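Long-range contact in SnoN,Epimerase SnoN (Streptomyces nogalater, PDB 5EP9), which acts as a non-heme iron, 2-oxoglutarate-dependent epimerase in the biosynthesis of the polyketide nogalamycin: residues His143-Phe148 / His220-His225. Numbering follows the deposited sequence.
Sequences HDAFAF and HARTVH. With FE (Fe (III) ion), chain F; AKG (2-oxoglutaric acid), chain E.
D144 and H225 meet through a single iron ion: D144 OD1 and H225 NE2 lie 3.1 Å apart without a hydrogen bond, because both are ligands of the metal. With H142 they form the facial triad, two histidines and one carboxylate, of the cupin (double-stranded beta-helix) fold, seen here in the PhyH family. The contact joins the two SnoN-derived parts of an engineered fusion, 143-148 in the first and 220-225 in the second. Iron is 2.0 Å from D144 OD1 and 2.1 Å from H225 NE2; O1 and O5 of 2-oxoglutarate and a water complete six ligands. Carboxylate and imidazole planes stand 72° apart, yet OD1 sits at the ring edge, near its plane, as expected for two ligands sharing one metal. Second-shell bonds fix both groups. With CG lodged between the backbone N and the carbonyl carbon (chi1 57°), the H225 ring turns ND1 back to its own loop, where it donates to T223 O (2.9 Å) from almost within the ring plane, and NE2 out to iron; D144 OD2 is hydrogen-bonded to H219. The loops themselves join through A221 O, which accepts A145 N at 2.8 Å and, weakly, D144 N. A water accepts from D144 N and donates to H220 O and T223 O, tying the 143-148 backbone to the H220-T223 type I turn.

Around this polar seam, A221 CB packs against A145 CB and the CE2 corner of F148, while H143 CB lies against the carbonyl oxygens of A221, R222 and T223. At the outer margin the F146 ring is poorly ordered, so its packing is tentative: H143 NE2 lies 3.6 Å above its plane, over its centre.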
ATOM      1  N   HIS A 143      -4.236   3.774 -10.506  1.00 30.50           N
ATOM      2  CA  HIS A 143      -4.058   4.506  -9.250  1.00 33.12           C
ATOM      3  C   HIS A 143      -5.013   4.065  -8.203  1.00 31.78           C
ATOM      4  O   HIS A 143      -5.970   3.462  -8.499  1.00 30.25           O
ATOM      5  CB  HIS A 143      -4.056   6.010  -9.380  1.00 37.43           C
ATOM      6  CG  HIS A 143      -5.301   6.588  -9.891  1.00 44.05           C
ATOM      7  ND1 HIS A 143      -5.610   6.590 -11.221  1.00 50.22           N
ATOM      8  CD2 HIS A 143      -6.289   7.253  -9.255  1.00 51.37           C
ATOM      9  CE1 HIS A 143      -6.724   7.271 -11.393  1.00 58.02           C
ATOM     10  NE2 HIS A 143      -7.156   7.690 -10.212  1.00 57.22           N
ATOM     11  N   ASP A 144      -4.686   4.291  -6.946  1.00 31.10           N
ATOM     12  CA  ASP A 144      -5.394   3.520  -5.899  1.00 32.12           C
ATOM     13  C   ASP A 144      -6.660   4.227  -5.407  1.00 32.94           C
ATOM     14  O   ASP A 144      -7.584   3.584  -4.922  1.00 31.82           O
ATOM     15  CB  ASP A 144      -4.445   3.277  -4.672  1.00 30.94           C
ATOM     16  CG  ASP A 144      -3.280   2.452  -4.963  1.00 29.27           C
ATOM     17  OD1 ASP A 144      -3.384   1.442  -5.718  1.00 29.80           O
ATOM     18  OD2 ASP A 144      -2.259   2.747  -4.309  1.00 29.64           O
ATOM     19  N   ALA A 145      -6.682   5.549  -5.553  1.00 33.65           N
ATOM     20  CA  ALA A 145      -7.714   6.395  -4.893  1.00 36.33           C
ATOM     21  C   ALA A 145      -9.154   6.027  -5.104  1.00 39.13           C
ATOM     22  O   ALA A 145      -9.968   6.057  -4.197  1.00 38.38           O
ATOM     23  CB  ALA A 145      -7.563   7.881  -5.254  1.00 35.58           C
ATOM     24  N   PHE A 146      -9.466   5.627  -6.301  1.00 43.13           N
ATOM     25  CA  PHE A 146     -10.854   5.380  -6.654  1.00 50.05           C
ATOM     26  C   PHE A 146     -11.427   4.134  -6.016  1.00 46.46           C
ATOM     27  O   PHE A 146     -12.614   4.003  -5.908  1.00 47.21           O
ATOM     28  CB  PHE A 146     -10.998   5.425  -8.191  1.00 61.41           C
ATOM     29  CG  PHE A 146     -10.838   6.902  -8.782  1.00 74.54           C
ATOM     30  CD1 PHE A 146     -10.191   7.954  -8.033  1.00 78.38           C
ATOM     31  CD2 PHE A 146     -11.338   7.250 -10.078  1.00 84.05           C
ATOM     32  CE1 PHE A 146     -10.044   9.252  -8.531  1.00 78.30           C
ATOM     33  CE2 PHE A 146     -11.190   8.551 -10.574  1.00 86.05           C
ATOM     34  CZ  PHE A 146     -10.546   9.543  -9.799  1.00 87.51           C
ATOM     35  N   ALA A 147     -10.570   3.287  -5.480  1.00 42.58           N
ATOM     36  CA  ALA A 147     -11.021   2.116  -4.791  1.00 42.54           C
ATOM     37  C   ALA A 147     -11.125   2.266  -3.250  1.00 41.37           C
ATOM     38  O   ALA A 147     -11.449   1.291  -2.543  1.00 40.01           O
ATOM     39  CB  ALA A 147     -10.055   0.975  -5.117  1.00 42.62           C
ATOM     40  N   PHE A 148     -10.747   3.440  -2.755  1.00 37.56           N
ATOM     41  CA  PHE A 148     -10.750   3.753  -1.300  1.00 34.80           C
ATOM     42  C   PHE A 148     -12.115   4.359  -0.894  1.00 35.63           C
ATOM     43  O   PHE A 148     -12.496   5.431  -1.371  1.00 34.54           O
ATOM     44  CB  PHE A 148      -9.613   4.700  -0.921  1.00 32.93           C
ATOM     45  CG  PHE A 148      -8.229   4.130  -1.068  1.00 30.87           C
ATOM     46  CD1 PHE A 148      -7.978   2.748  -1.039  1.00 32.08           C
ATOM     47  CD2 PHE A 148      -7.155   4.965  -1.218  1.00 28.97           C
ATOM     48  CE1 PHE A 148      -6.696   2.228  -1.125  1.00 28.73           C
ATOM     49  CE2 PHE A 148      -5.899   4.455  -1.283  1.00 28.60           C
ATOM     50  CZ  PHE A 148      -5.668   3.094  -1.236  1.00 28.13           C
ATOM     51  N   HIS A 220       1.658   7.842  -3.295  1.00 26.20           N
ATOM     52  CA  HIS A 220       0.398   8.612  -3.251  1.00 26.91           C
ATOM     53  C   HIS A 220      -0.734   7.886  -3.971  1.00 26.06           C
ATOM     54  O   HIS A 220      -0.562   7.190  -4.934  1.00 25.23           O
ATOM     55  CB  HIS A 220       0.673  10.003  -3.888  1.00 27.84           C
ATOM     56  CG  HIS A 220      -0.397  11.041  -3.692  1.00 28.90           C
ATOM     57  ND1 HIS A 220      -1.585  11.058  -4.407  1.00 28.27           N
ATOM     58  CD2 HIS A 220      -0.401  12.162  -2.935  1.00 28.71           C
ATOM     59  CE1 HIS A 220      -2.303  12.092  -4.036  1.00 28.47           C
ATOM     60  NE2 HIS A 220      -1.590  12.804  -3.197  1.00 29.47           N
ATOM     61  N   ALA A 221      -1.925   8.084  -3.472  1.00 27.44           N
ATOM     62  CA  ALA A 221      -3.138   7.424  -3.967  1.00 28.38           C
ATOM     63  C   ALA A 221      -3.532   7.808  -5.405  1.00 30.05           C
ATOM     64  O   ALA A 221      -4.358   7.125  -6.002  1.00 29.40           O
ATOM     65  CB  ALA A 221      -4.302   7.781  -3.033  1.00 28.96           C
ATOM     66  N   ARG A 222      -3.006   8.918  -5.875  1.00 30.32           N
ATOM     67  CA  ARG A 222      -3.198   9.353  -7.275  0.50 32.04           C
ATOM     68  C   ARG A 222      -2.021   8.992  -8.219  1.00 32.33           C
ATOM     69  O   ARG A 222      -2.106   9.199  -9.424  1.00 30.20           O
ATOM     70  CB  ARG A 222      -3.570  10.844  -7.377  0.50 34.05           C
ATOM     71  CG  ARG A 222      -4.977  11.182  -6.803  0.50 35.79           C
ATOM     72  CD  ARG A 222      -5.616  12.528  -7.136  0.50 39.36           C
ATOM     73  NE  ARG A 222      -5.735  12.808  -8.561  0.50 40.68           N
ATOM     74  CZ  ARG A 222      -6.837  12.678  -9.254  0.50 42.91           C
ATOM     75  NH1 ARG A 222      -7.975  12.283  -8.682  0.50 41.71           N
ATOM     76  NH2 ARG A 222      -6.789  12.968 -10.546  0.50 43.95           N
ATOM     77  N   THR A 223      -0.944   8.395  -7.667  1.00 30.33           N
ATOM     78  CA  THR A 223       0.198   8.034  -8.515  1.00 28.50           C
ATOM     79  C   THR A 223      -0.090   6.771  -9.308  1.00 29.39           C
ATOM     80  O   THR A 223      -0.479   5.767  -8.734  1.00 28.01           O
ATOM     81  CB  THR A 223       1.415   7.836  -7.688  1.00 27.34           C
ATOM     82  OG1 THR A 223       1.705   9.064  -7.008  1.00 26.40           O
ATOM     83  CG2 THR A 223       2.616   7.413  -8.534  1.00 26.04           C
ATOM     84  N   VAL A 224       0.108   6.821 -10.619  1.00 29.12           N
ATOM     85  CA  VAL A 224      -0.059   5.654 -11.447  1.00 28.23           C
ATOM     86  C   VAL A 224       1.129   4.720 -11.217  1.00 27.41           C
ATOM     87  O   VAL A 224       2.271   5.150 -11.198  1.00 27.06           O
ATOM     88  CB  VAL A 224      -0.137   6.027 -12.960  1.00 29.50           C
ATOM     89  CG1 VAL A 224      -0.183   4.776 -13.813  1.00 30.29           C
ATOM     90  CG2 VAL A 224      -1.362   6.861 -13.234  1.00 29.79           C
ATOM     91  N   HIS A 225       0.817   3.452 -11.002  1.00 26.67           N
ATOM     92  CA  HIS A 225       1.790   2.450 -10.709  1.00 25.67           C
ATOM     93  C   HIS A 225       1.334   1.113 -11.224  1.00 25.31           C
ATOM     94  O   HIS A 225       0.178   0.848 -11.480  1.00 26.03           O
ATOM     95  CB  HIS A 225       2.136   2.345  -9.227  1.00 27.72           C
ATOM     96  CG  HIS A 225       0.952   2.072  -8.328  1.00 27.66           C
ATOM     97  ND1 HIS A 225       0.004   3.021  -8.105  1.00 29.00           N
ATOM     98  CD2 HIS A 225       0.534   0.964  -7.687  1.00 28.31           C
ATOM     99  CE1 HIS A 225      -0.966   2.498  -7.371  1.00 30.44           C
ATOM    100  NE2 HIS A 225      -0.632   1.276  -7.040  1.00 29.98           N
TER
HETATM  101 FE    FE F 302      -2.091  -0.037  -6.234  1.00 26.24          FE
HETATM  102  C1  AKG E 301      -0.430  -1.021  -4.335  1.00 33.71           C
HETATM  103  O1  AKG E 301      -1.195  -0.022  -4.357  1.00 31.00           O
HETATM  104  O2  AKG E 301       0.301  -1.282  -3.349  1.00 32.30           O
HETATM  105  C2  AKG E 301      -0.334  -1.900  -5.525  1.00 36.04           C
HETATM  106  O5  AKG E 301      -1.037  -1.643  -6.523  1.00 33.13           O
HETATM  107  C3  AKG E 301       0.630  -3.106  -5.442  1.00 34.63           C
HETATM  108  C4  AKG E 301       0.853  -3.883  -6.736  1.00 35.26           C
HETATM  109  C5  AKG E 301       1.771  -5.080  -6.641  1.00 34.00           C
HETATM  110  O3  AKG E 301       2.356  -5.317  -5.568  1.00 35.19           O
HETATM  111  O4  AKG E 301       1.900  -5.854  -7.638  1.00 29.84           O
HETATM  112  O   HOH W   1      -1.887   5.380  -6.470  1.00 27.25           O
HETATM  113  O   HOH W   2      -3.431  -1.431  -5.457  1.00 24.27           O